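PDB 6MGB: capsular polysaccharide export system protein KpsC from Thermosulfurimonas dismutans, which probably transfers Kdo from CMP-Kdo to form the beta-2,4 linkage of the Kdo-linker glycolipid that carries Gram-negative bacterial capsules. Local coordinates for residues A[160-172]-A[207-219]. Sequence-based numbering, arbitrary orientation. Where two conformers were deposited one is given.
Sequences LLIDQTYGDMSVR and VGRKKGYLARMKL. With C5P (cytidine-5'-monophosphate), chain D.
D163 holds CG trans to its own backbone N (chi1 -162°), which turns its carboxylate to the turn Y213-A215, while Y213, with CG beside its N and anti to its carbonyl carbon, lays its ring along the backbone of Q164-G167. The contact lies in the nucleotide-binding half of a GT-B glycosyltransferase, where parallel strand 158-162 ends in the loop that meets CMP. An aspartate suits this place because both its oxygens can accept backbone N-H groups: L214 N reaches OD1 at 2.8 Å, nearly straight (165°), and A215 N reaches OD2 at 2.9 Å, each from above the carboxylate plane. Y213 N adds a weak bond to OD1. With an alanine in its place, the N-H groups of L214 and A215 would probably lose their acceptors, leaving the 213-215 turn less firmly tied to the loop whose D163 O takes the cytosine amine N4 at 2.9 Å. G212 fits because a CB would collide with D163 OD2. Just beyond, G212 and T165 form a single beta bridge, with Y166 N donating almost linearly to K211 O at 2.7 Å. The large flat Y213 side chain lies against the type II turn T165-D168: CE2 comes to 3.1 Å from T165 O, V171 CG2 reaches its hydroxyl end, and CD1 of the Y166 ring meets CE1 obliquely, the planes 37° apart. Its OH accepts a weak bond from G167 N, which a phenylalanine could not do. The ring of F181, on helix 180-191, stacks with that of Y213. G167 tolerates the positive phi of the turn, and D168, at the N-cap of the short, weakly bonded helix 169-172, accepts S170 N through OD1. The extended chain of Q164 carries its amide to this residue: NE2 donates to D168 OD2 at 2.9 Å, with the acceptor in the plane of the amide.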
ATOM      1  N   LEU A 160     -19.567  -2.078   0.819  1.00 29.80           N
ATOM      2  CA  LEU A 160     -18.466  -3.017   0.987  1.00 26.64           C
ATOM      3  C   LEU A 160     -17.568  -2.565   2.130  1.00 24.78           C
ATOM      4  O   LEU A 160     -17.146  -1.404   2.171  1.00 23.95           O
ATOM      5  CB  LEU A 160     -17.643  -3.140  -0.299  1.00 26.17           C
ATOM      6  CG  LEU A 160     -16.507  -4.167  -0.256  1.00 26.63           C
ATOM      7  CD1 LEU A 160     -17.055  -5.576  -0.073  1.00 27.37           C
ATOM      8  CD2 LEU A 160     -15.657  -4.084  -1.513  1.00 31.77           C
ATOM      9  N   LEU A 161     -17.282  -3.484   3.049  1.00 27.25           N
ATOM     10  CA  LEU A 161     -16.322  -3.268   4.124  1.00 29.79           C
ATOM     11  C   LEU A 161     -15.060  -4.065   3.818  1.00 21.52           C
ATOM     12  O   LEU A 161     -15.139  -5.248   3.472  1.00 25.93           O
ATOM     13  CB  LEU A 161     -16.904  -3.691   5.477  1.00 26.75           C
ATOM     14  CG  LEU A 161     -17.876  -2.733   6.177  1.00 31.12           C
ATOM     15  CD1 LEU A 161     -18.948  -2.204   5.235  1.00 33.91           C
ATOM     16  CD2 LEU A 161     -18.520  -3.436   7.361  1.00 39.50           C
ATOM     17  N   ILE A 162     -13.905  -3.416   3.943  1.00 24.84           N
ATOM     18  CA  ILE A 162     -12.617  -4.034   3.646  0.50 23.60           C
ATOM     19  C   ILE A 162     -12.015  -4.534   4.951  1.00 22.69           C
ATOM     20  O   ILE A 162     -11.823  -3.761   5.896  1.00 23.94           O
ATOM     21  CB  ILE A 162     -11.672  -3.046   2.941  0.50 25.85           C
ATOM     22  CG1 ILE A 162     -12.289  -2.577   1.619  0.50 30.59           C
ATOM     23  CG2 ILE A 162     -10.303  -3.689   2.699  0.50 22.87           C
ATOM     24  CD1 ILE A 162     -11.517  -1.471   0.929  0.50 30.62           C
ATOM     25  N   ASP A 163     -11.714  -5.829   5.006  1.00 20.29           N
ATOM     26  CA  ASP A 163     -11.030  -6.398   6.157  1.00 24.07           C
ATOM     27  C   ASP A 163      -9.528  -6.408   5.896  1.00 27.16           C
ATOM     28  O   ASP A 163      -9.072  -6.356   4.751  1.00 24.96           O
ATOM     29  CB  ASP A 163     -11.531  -7.816   6.445  1.00 27.03           C
ATOM     30  CG  ASP A 163     -11.191  -8.283   7.853  1.00 27.55           C
ATOM     31  OD1 ASP A 163     -10.874  -7.430   8.708  1.00 22.30           O
ATOM     32  OD2 ASP A 163     -11.242  -9.506   8.109  1.00 26.07           O
ATOM     33  N   GLN A 164      -8.757  -6.469   6.978  1.00 19.64           N
ATOM     34  CA  GLN A 164      -7.303  -6.443   6.899  1.00 22.13           C
ATOM     35  C   GLN A 164      -6.732  -7.593   7.719  1.00 27.41           C
ATOM     36  O   GLN A 164      -7.463  -8.347   8.373  1.00 27.53           O
ATOM     37  CB  GLN A 164      -6.761  -5.088   7.368  1.00 25.67           C
ATOM     38  CG  GLN A 164      -7.030  -3.972   6.375  1.00 24.82           C
ATOM     39  CD  GLN A 164      -6.737  -2.598   6.938  1.00 28.05           C
ATOM     40  OE1 GLN A 164      -7.644  -1.794   7.149  1.00 24.84           O
ATOM     41  NE2 GLN A 164      -5.462  -2.318   7.180  1.00 25.63           N
ATOM     42  N   THR A 165      -5.410  -7.739   7.665  1.00 29.76           N
ATOM     43  CA  THR A 165      -4.720  -8.812   8.366  1.00 31.51           C
ATOM     44  C   THR A 165      -4.326  -8.352   9.760  1.00 28.02           C
ATOM     45  O   THR A 165      -3.859  -7.225   9.948  1.00 25.90           O
ATOM     46  CB  THR A 165      -3.467  -9.251   7.604  1.00 30.33           C
ATOM     47  OG1 THR A 165      -2.521  -8.175   7.575  1.00 33.65           O
ATOM     48  CG2 THR A 165      -3.814  -9.660   6.182  1.00 30.40           C
ATOM     49  N   TYR A 166      -4.506  -9.231  10.739  1.00 27.69           N
ATOM     50  CA  TYR A 166      -4.103  -8.884  12.090  1.00 29.36           C
ATOM     51  C   TYR A 166      -2.594  -8.678  12.145  1.00 30.92           C
ATOM     52  O   TYR A 166      -1.823  -9.439  11.554  1.00 28.18           O
ATOM     53  CB  TYR A 166      -4.530  -9.964  13.083  1.00 44.57           C
ATOM     54  CG  TYR A 166      -4.340  -9.503  14.500  1.00 56.72           C
ATOM     55  CD1 TYR A 166      -5.372  -8.898  15.202  1.00 53.86           C
ATOM     56  CD2 TYR A 166      -3.114  -9.629  15.122  1.00 69.49           C
ATOM     57  CE1 TYR A 166      -5.186  -8.458  16.497  1.00 48.65           C
ATOM     58  CE2 TYR A 166      -2.919  -9.192  16.412  1.00 70.47           C
ATOM     59  CZ  TYR A 166      -3.954  -8.605  17.093  1.00 63.29           C
ATOM     60  OH  TYR A 166      -3.746  -8.177  18.383  1.00 77.56           O
ATOM     61  N   GLY A 167      -2.176  -7.634  12.856  1.00 37.49           N
ATOM     62  CA  GLY A 167      -0.785  -7.244  12.903  1.00 38.59           C
ATOM     63  C   GLY A 167      -0.380  -6.222  11.864  1.00 36.02           C
ATOM     64  O   GLY A 167       0.787  -5.811  11.844  1.00 35.18           O
ATOM     65  N   ASP A 168      -1.304  -5.799  11.002  1.00 30.03           N
ATOM     66  CA  ASP A 168      -1.026  -4.797   9.982  1.00 28.28           C
ATOM     67  C   ASP A 168      -0.622  -3.481  10.636  1.00 22.16           C
ATOM     68  O   ASP A 168      -1.444  -2.831  11.288  1.00 24.48           O
ATOM     69  CB  ASP A 168      -2.259  -4.615   9.093  1.00 28.44           C
ATOM     70  CG  ASP A 168      -1.996  -3.738   7.887  1.00 34.58           C
ATOM     71  OD1 ASP A 168      -0.914  -3.120   7.806  1.00 30.08           O
ATOM     72  OD2 ASP A 168      -2.884  -3.675   7.011  1.00 28.77           O
ATOM     73  N   MET A 169       0.643  -3.082  10.470  1.00 25.23           N
ATOM     74  CA  MET A 169       1.133  -1.864  11.108  1.00 25.17           C
ATOM     75  C   MET A 169       0.390  -0.623  10.636  1.00 27.67           C
ATOM     76  O   MET A 169       0.369   0.382  11.355  1.00 28.89           O
ATOM     77  CB  MET A 169       2.632  -1.686  10.845  1.00 29.82           C
ATOM     78  CG  MET A 169       3.526  -2.757  11.459  1.00 29.09           C
ATOM     79  SD  MET A 169       3.498  -2.812  13.268  1.00 28.04           S
ATOM     80  CE  MET A 169       3.941  -1.135  13.715  1.00 33.62           C
ATOM     81  N   SER A 170      -0.216  -0.656   9.446  1.00 26.01           N
ATOM     82  CA  SER A 170      -0.908   0.523   8.940  1.00 26.17           C
ATOM     83  C   SER A 170      -2.145   0.871   9.758  1.00 29.30           C
ATOM     84  O   SER A 170      -2.668   1.982   9.616  1.00 26.74           O
ATOM     85  CB  SER A 170      -1.300   0.318   7.476  1.00 23.15           C
ATOM     86  OG  SER A 170      -2.378  -0.594   7.353  1.00 25.77           O
ATOM     87  N   VAL A 171      -2.621  -0.043  10.603  1.00 26.23           N
ATOM     88  CA  VAL A 171      -3.776   0.250  11.447  1.00 19.55           C
ATOM     89  C   VAL A 171      -3.380   1.191  12.577  1.00 24.38           C
ATOM     90  O   VAL A 171      -3.858   2.329  12.659  1.00 25.30           O
ATOM     91  CB  VAL A 171      -4.389  -1.055  11.985  1.00 26.35           C
ATOM     92  CG1 VAL A 171      -5.474  -0.765  13.014  1.00 26.91           C
ATOM     93  CG2 VAL A 171      -4.955  -1.876  10.837  1.00 26.18           C
ATOM     94  N   ARG A 172      -2.494   0.735  13.466  1.00 24.88           N
ATOM     95  CA  ARG A 172      -2.143   1.551  14.625  1.00 25.67           C
ATOM     96  C   ARG A 172      -1.295   2.752  14.227  1.00 27.44           C
ATOM     97  O   ARG A 172      -1.443   3.836  14.801  1.00 24.56           O
ATOM     98  CB  ARG A 172      -1.435   0.701  15.679  1.00 24.36           C
ATOM     99  CG  ARG A 172      -2.404  -0.141  16.497  1.00 27.76           C
ATOM    100  CD  ARG A 172      -1.746  -0.795  17.699  1.00 32.73           C
ATOM    101  NE  ARG A 172      -2.736  -1.437  18.566  1.00 28.32           N
ATOM    102  CZ  ARG A 172      -3.248  -0.901  19.673  1.00 34.36           C
ATOM    103  NH1 ARG A 172      -2.869   0.299  20.093  1.00 30.93           N
ATOM    104  NH2 ARG A 172      -4.148  -1.579  20.376  1.00 33.07           N
ATOM    105  N   VAL A 207      -6.018 -17.526   2.365  1.00 36.29           N
ATOM    106  CA  VAL A 207      -5.062 -18.622   2.205  1.00 37.14           C
ATOM    107  C   VAL A 207      -4.560 -19.163   3.533  1.00 52.44           C
ATOM    108  O   VAL A 207      -3.682 -20.036   3.539  1.00 41.27           O
ATOM    109  CB  VAL A 207      -3.856 -18.195   1.341  1.00 43.09           C
ATOM    110  CG1 VAL A 207      -4.307 -17.876  -0.077  1.00 47.62           C
ATOM    111  CG2 VAL A 207      -3.134 -17.004   1.957  1.00 45.96           C
ATOM    112  N   GLY A 208      -5.085 -18.676   4.657  1.00 44.68           N
ATOM    113  CA  GLY A 208      -4.773 -19.243   5.952  1.00 44.80           C
ATOM    114  C   GLY A 208      -3.432 -18.856   6.531  1.00 44.43           C
ATOM    115  O   GLY A 208      -3.004 -19.466   7.518  1.00 43.65           O
ATOM    116  N   ARG A 209      -2.752 -17.863   5.957  1.00 44.02           N
ATOM    117  CA  ARG A 209      -1.469 -17.430   6.496  1.00 43.74           C
ATOM    118  C   ARG A 209      -1.617 -16.441   7.644  1.00 53.74           C
ATOM    119  O   ARG A 209      -0.689 -16.304   8.448  1.00 49.84           O
ATOM    120  CB  ARG A 209      -0.620 -16.798   5.392  1.00 46.65           C
ATOM    121  CG  ARG A 209      -0.275 -17.748   4.257  1.00 58.39           C
ATOM    122  CD  ARG A 209       0.589 -17.070   3.210  1.00 59.30           C
ATOM    123  NE  ARG A 209       1.835 -16.568   3.784  1.00 67.56           N
ATOM    124  CZ  ARG A 209       2.969 -17.260   3.858  1.00 64.49           C
ATOM    125  NH1 ARG A 209       3.040 -18.500   3.388  1.00 58.70           N
ATOM    126  NH2 ARG A 209       4.042 -16.706   4.405  1.00 57.95           N
ATOM    127  N   LYS A 210      -2.753 -15.754   7.738  1.00 42.21           N
ATOM    128  CA  LYS A 210      -2.975 -14.751   8.768  1.00 42.77           C
ATOM    129  C   LYS A 210      -4.422 -14.822   9.233  1.00 36.18           C
ATOM    130  O   LYS A 210      -5.266 -15.481   8.622  1.00 31.29           O
ATOM    131  CB  LYS A 210      -2.666 -13.334   8.260  1.00 38.57           C
ATOM    132  CG  LYS A 210      -1.250 -13.115   7.746  1.00 47.39           C
ATOM    133  CD  LYS A 210      -0.359 -12.466   8.794  1.00 55.54           C
ATOM    134  CE  LYS A 210       0.956 -11.994   8.191  1.00 57.52           C
ATOM    135  NZ  LYS A 210       0.757 -10.962   7.135  1.00 53.31           N
ATOM    136  N   LYS A 211      -4.697 -14.132  10.332  1.00 42.95           N
ATOM    137  CA  LYS A 211      -6.050 -13.921  10.820  1.00 33.54           C
ATOM    138  C   LYS A 211      -6.494 -12.499  10.493  1.00 29.12           C
ATOM    139  O   LYS A 211      -5.675 -11.603  10.273  1.00 32.85           O
ATOM    140  CB  LYS A 211      -6.122 -14.171  12.328  1.00 40.03           C
ATOM    141  CG  LYS A 211      -5.778 -15.603  12.725  1.00 56.72           C
ATOM    142  CD  LYS A 211      -5.504 -15.732  14.215  1.00 58.70           C
ATOM    143  CE  LYS A 211      -5.166 -17.169  14.593  1.00 61.12           C
ATOM    144  NZ  LYS A 211      -6.292 -18.102  14.309  1.00 60.63           N
ATOM    145  N   GLY A 212      -7.813 -12.306  10.452  1.00 25.06           N
ATOM    146  CA  GLY A 212      -8.404 -11.032  10.105  1.00 28.25           C
ATOM    147  C   GLY A 212      -9.113 -10.395  11.289  1.00 37.55           C
ATOM    148  O   GLY A 212      -9.352 -11.013  12.323  1.00 50.49           O
ATOM    149  N   TYR A 213      -9.447  -9.117  11.116  1.00 25.64           N
ATOM    150  CA  TYR A 213     -10.192  -8.400  12.143  1.00 23.85           C
ATOM    151  C   TYR A 213     -11.679  -8.725  12.057  1.00 26.43           C
ATOM    152  O   TYR A 213     -12.255  -9.311  12.980  1.00 32.28           O
ATOM    153  CB  TYR A 213      -9.963  -6.892  12.007  1.00 29.88           C
ATOM    154  CG  TYR A 213      -8.526  -6.455  12.187  1.00 29.00           C
ATOM    155  CD1 TYR A 213      -8.010  -6.198  13.452  1.00 36.48           C
ATOM    156  CD2 TYR A 213      -7.688  -6.280  11.092  1.00 28.22           C
ATOM    157  CE1 TYR A 213      -6.698  -5.789  13.622  1.00 33.80           C
ATOM    158  CE2 TYR A 213      -6.375  -5.872  11.252  1.00 26.29           C
ATOM    159  CZ  TYR A 213      -5.886  -5.628  12.517  1.00 27.57           C
ATOM    160  OH  TYR A 213      -4.580  -5.219  12.675  1.00 27.95           O
ATOM    161  N   LEU A 214     -12.318  -8.352  10.945  1.00 26.49           N
ATOM    162  CA  LEU A 214     -13.738  -8.635  10.771  1.00 25.78           C
ATOM    163  C   LEU A 214     -13.989 -10.120  10.547  1.00 28.28           C
ATOM    164  O   LEU A 214     -15.059 -10.626  10.903  1.00 32.69           O
ATOM    165  CB  LEU A 214     -14.292  -7.826   9.599  1.00 26.42           C
ATOM    166  CG  LEU A 214     -14.251  -6.304   9.752  1.00 28.59           C
ATOM    167  CD1 LEU A 214     -14.573  -5.631   8.428  1.00 27.89           C
ATOM    168  CD2 LEU A 214     -15.220  -5.850  10.832  1.00 35.89           C
ATOM    169  N   ALA A 215     -13.019 -10.833   9.972  1.00 25.50           N
ATOM    170  CA  ALA A 215     -13.216 -12.244   9.665  1.00 32.37           C
ATOM    171  C   ALA A 215     -13.401 -13.077  10.929  1.00 34.67           C
ATOM    172  O   ALA A 215     -14.045 -14.132  10.881  1.00 33.63           O
ATOM    173  CB  ALA A 215     -12.034 -12.770   8.851  1.00 28.62           C
ATOM    174  N   ARG A 216     -12.854 -12.626  12.059  1.00 39.47           N
ATOM    175  CA  ARG A 216     -12.973 -13.346  13.322  1.00 49.15           C
ATOM    176  C   ARG A 216     -14.208 -12.956  14.122  1.00 50.94           C
ATOM    177  O   ARG A 216     -14.540 -13.646  15.091  1.00 48.99           O
ATOM    178  CB  ARG A 216     -11.737 -13.107  14.194  1.00 53.13           C
ATOM    179  CG  ARG A 216     -10.426 -13.434  13.510  1.00 65.05           C
ATOM    180  CD  ARG A 216     -10.215 -14.912  13.262  1.00 73.55           C
ATOM    181  NE  ARG A 216     -10.027 -15.689  14.485  1.00 72.30           N
ATOM    182  CZ  ARG A 216      -9.615 -16.951  14.501  1.00 78.65           C
ATOM    183  NH1 ARG A 216      -9.350 -17.553  13.355  1.00 76.91           N
ATOM    184  NH2 ARG A 216      -9.475 -17.611  15.647  1.00 78.91           N
ATOM    185  N   MET A 217     -14.885 -11.874  13.755  1.00 48.10           N
ATOM    186  CA  MET A 217     -16.055 -11.432  14.494  0.51 54.03           C
ATOM    187  C   MET A 217     -17.271 -12.284  14.142  1.00 50.69           C
ATOM    188  O   MET A 217     -17.352 -12.893  13.072  1.00 47.53           O
ATOM    189  CB  MET A 217     -16.366  -9.967  14.193  0.51 52.87           C
ATOM    190  CG  MET A 217     -15.268  -8.994  14.568  0.51 56.26           C
ATOM    191  SD  MET A 217     -15.774  -7.294  14.251  0.51 51.99           S
ATOM    192  CE  MET A 217     -14.236  -6.426  14.532  0.51 49.18           C
ATOM    193  N   LYS A 218     -18.226 -12.317  15.069  1.00 55.50           N
ATOM    194  CA  LYS A 218     -19.530 -12.934  14.842  1.00 53.95           C
ATOM    195  C   LYS A 218     -20.487 -11.807  14.477  1.00 54.96           C
ATOM    196  O   LYS A 218     -20.973 -11.083  15.350  1.00 71.00           O
ATOM    197  CB  LYS A 218     -20.010 -13.698  16.072  1.00 66.98           C
ATOM    198  CG  LYS A 218     -19.269 -14.993  16.342  1.00 69.52           C
ATOM    199  CD  LYS A 218     -19.860 -15.708  17.546  1.00 83.69           C
ATOM    200  CE  LYS A 218     -19.110 -16.990  17.865  1.00 81.53           C
ATOM    201  NZ  LYS A 218     -19.654 -17.657  19.081  1.00 83.26           N
ATOM    202  N   LEU A 219     -20.745 -11.652  13.185  1.00 43.95           N
ATOM    203  CA  LEU A 219     -21.599 -10.589  12.682  1.00 44.19           C
ATOM    204  C   LEU A 219     -23.013 -11.112  12.453  1.00 41.84           C
ATOM    205  O   LEU A 219     -23.265 -12.318  12.442  1.00 43.45           O
ATOM    206  CB  LEU A 219     -21.023 -10.015  11.384  1.00 42.26           C
ATOM    207  CG  LEU A 219     -19.550  -9.602  11.447  1.00 41.71           C
ATOM    208  CD1 LEU A 219     -19.055  -9.191  10.070  1.00 40.96           C
ATOM    209  CD2 LEU A 219     -19.338  -8.480  12.451  1.00 42.25           C
TER
HETATM  210  O3P C5P D 403      -3.138  -2.797   2.548  1.00 28.48           O
HETATM  211  P   C5P D 403      -3.599  -4.236   2.544  1.00 23.36           P
HETATM  212  O1P C5P D 403      -4.843  -4.357   3.419  1.00 25.25           O
HETATM  213  O2P C5P D 403      -2.612  -5.311   2.953  1.00 24.71           O
HETATM  214  O5' C5P D 403      -4.055  -4.534   1.050  1.00 28.26           O
HETATM  215  C5' C5P D 403      -3.124  -4.925   0.053  1.00 26.06           C
HETATM  216  C4' C5P D 403      -3.833  -5.269  -1.231  1.00 25.17           C
HETATM  217  O4' C5P D 403      -4.518  -6.538  -1.069  1.00 26.94           O
HETATM  218  C3' C5P D 403      -4.931  -4.301  -1.650  1.00 27.41           C
HETATM  219  O3' C5P D 403      -4.430  -3.183  -2.362  1.00 26.76           O
HETATM  220  C2' C5P D 403      -5.862  -5.177  -2.479  1.00 27.54           C
HETATM  221  O2' C5P D 403      -5.379  -5.330  -3.806  1.00 27.00           O
HETATM  222  C1' C5P D 403      -5.753  -6.519  -1.754  1.00 29.63           C
HETATM  223  N1  C5P D 403      -6.840  -6.704  -0.762  1.00 25.33           N
HETATM  224  C2  C5P D 403      -8.025  -7.561  -1.087  1.00 31.77           C
HETATM  225  N3  C5P D 403      -9.121  -7.742  -0.071  1.00 28.07           N
HETATM  226  C4  C5P D 403      -9.037  -7.092   1.233  1.00 24.42           C
HETATM  227  C5  C5P D 403      -7.857  -6.240   1.556  1.00 23.07           C
HETATM  228  C6  C5P D 403      -6.762  -6.060   0.541  1.00 21.83           C
HETATM  229  O2  C5P D 403      -8.098  -8.089  -2.141  1.00 29.72           O
HETATM  230  N4  C5P D 403     -10.101  -7.266   2.217  1.00 27.17           N
HETATM  231  O   HOH W   1      -0.105  -8.453   8.924  1.00 40.57           O